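PDB 4Q8R: phosphate ABC transporter, phosphate-binding protein from Clostridium perfringens, which probably captures phosphate outside the cell membrane with high affinity and delivers it to an ABC-type transporter for uptake. Local coordinates for residues A[191-194]-A[195-198]. Numbering follows the deposited sequence.
Sequences EATP and ENVL
Asn-196 reaches back from the first turn of helix 194-198 to the residues that lead into it, Glu-191 and Thr-193. Its CB packs near both the Glu-191 carbonyl oxygen and Thr-193 OG1. CG comes next: chi1 of -69° sets it opposite its own carbonyl carbon and turns the amide back toward the loop, and Asn-196 CG passes 3.4 Å from Thr-193 OG1. At the tip the two amide atoms part company. ND2 gives a nearly straight hydrogen bond to Glu-191 O, 2.9 Å long with 173° at the hydrogen, and the acceptor lies almost exactly in the amide plane. OD1 takes a hydrogen bond from Asn-199 ND2, so both atoms of the amide are engaged and its rotation is well defined.

Thr-193 is the N-cap. Its chi1 of 66° tucks OG1 back against its own main chain, where it can accept from Asn-196 N at 3.2 Å. The helix proper starts with Val-197 N to Thr-193 O and Leu-198 N to Pro-194 O, the latter 2.9 Å. Thr-193 OG1 also meets a water, 2.6 Å away, and that water donates to Glu-195 OE1, carried there by an extended side chain.

Pro-194, as first residue of the helix, has no amide hydrogen that would need a cap. The acidic Glu-195 lies in the first turn, where the helix dipole would be expected to favour its negative charge. Capping hydroxyl, asparagine amide and bridging water together tie the loop after strand 182-187 to the start of this short surface helix.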
loop_
_atom_site.group_PDB
_atom_site.type_symbol
_atom_site.label_atom_id
_atom_site.label_comp_id
_atom_site.label_asym_id
_atom_site.label_seq_id
_atom_site.Cartn_x
_atom_site.Cartn_y
_atom_site.Cartn_z
ATOM N N GLU A 191 5.434 13.786 10.543
ATOM C CA GLU A 191 6.024 12.480 10.590
ATOM C C GLU A 191 5.053 11.415 10.073
ATOM O O GLU A 191 3.851 11.456 10.326
ATOM C CB GLU A 191 6.462 12.106 12.033
ATOM C CG GLU A 191 7.659 12.971 12.506
ATOM C CD GLU A 191 7.963 12.805 13.966
ATOM O OE1 GLU A 191 7.243 12.001 14.587
ATOM O OE2 GLU A 191 8.914 13.464 14.467
ATOM N N ALA A 192 5.620 10.458 9.374
ATOM C CA ALA A 192 4.877 9.342 8.768
ATOM C C ALA A 192 4.505 8.244 9.813
ATOM O O ALA A 192 5.122 7.186 9.916
ATOM C CB ALA A 192 5.687 8.776 7.615
ATOM N N THR A 193 3.463 8.513 10.586
ATOM C CA THR A 193 3.057 7.595 11.664
ATOM C C THR A 193 1.568 7.301 11.565
ATOM O O THR A 193 0.779 8.144 11.076
ATOM C CB THR A 193 3.346 8.199 13.067
ATOM O OG1 THR A 193 2.519 9.341 13.298
ATOM C CG2 THR A 193 4.794 8.566 13.233
ATOM N N PRO A 194 1.167 6.116 12.005
ATOM C CA PRO A 194 -0.282 5.819 12.009
ATOM C C PRO A 194 -1.101 6.896 12.762
ATOM O O PRO A 194 -2.180 7.273 12.307
ATOM C CB PRO A 194 -0.364 4.408 12.641
ATOM C CG PRO A 194 0.992 3.796 12.460
ATOM C CD PRO A 194 1.999 4.936 12.307
ATOM N N GLU A 195 -0.535 7.425 13.863
ATOM C CA GLU A 195 -1.163 8.530 14.610
ATOM C C GLU A 195 -1.484 9.752 13.736
ATOM O O GLU A 195 -2.597 10.321 13.806
ATOM C CB GLU A 195 -0.361 8.905 15.889
ATOM C CG GLU A 195 -1.005 10.026 16.674
ATOM C CD GLU A 195 -0.317 10.322 18.034
ATOM O OE1 GLU A 195 0.904 10.039 18.186
ATOM O OE2 GLU A 195 -0.987 10.862 18.957
ATOM N N ASN A 196 -0.550 10.115 12.863
ATOM C CA ASN A 196 -0.741 11.305 12.049
ATOM C C ASN A 196 -1.639 11.050 10.824
ATOM O O ASN A 196 -2.218 11.966 10.267
ATOM C CB ASN A 196 0.613 11.916 11.664
ATOM C CG ASN A 196 1.319 12.508 12.842
ATOM O OD1 ASN A 196 0.669 12.943 13.805
ATOM N ND2 ASN A 196 2.644 12.545 12.785
ATOM N N VAL A 197 -1.796 9.786 10.436
ATOM C CA VAL A 197 -2.819 9.453 9.442
ATOM C C VAL A 197 -4.159 9.581 10.126
ATOM O O VAL A 197 -5.069 10.213 9.590
ATOM C CB VAL A 197 -2.647 8.035 8.911
ATOM C CG1 VAL A 197 -3.846 7.624 8.074
ATOM C CG2 VAL A 197 -1.316 7.901 8.141
ATOM N N LEU A 198 -4.247 9.027 11.346
ATOM C CA LEU A 198 -5.463 9.082 12.098
ATOM C C LEU A 198 -5.900 10.515 12.339
ATOM O O LEU A 198 -7.048 10.863 12.053
ATOM C CB LEU A 198 -5.314 8.271 13.407
ATOM C CG LEU A 198 -6.571 8.034 14.228
ATOM C CD1 LEU A 198 -7.718 7.525 13.365
ATOM C CD2 LEU A 198 -6.237 7.023 15.327
HETATM O O HOH W 1 2.903 10.387 15.702
#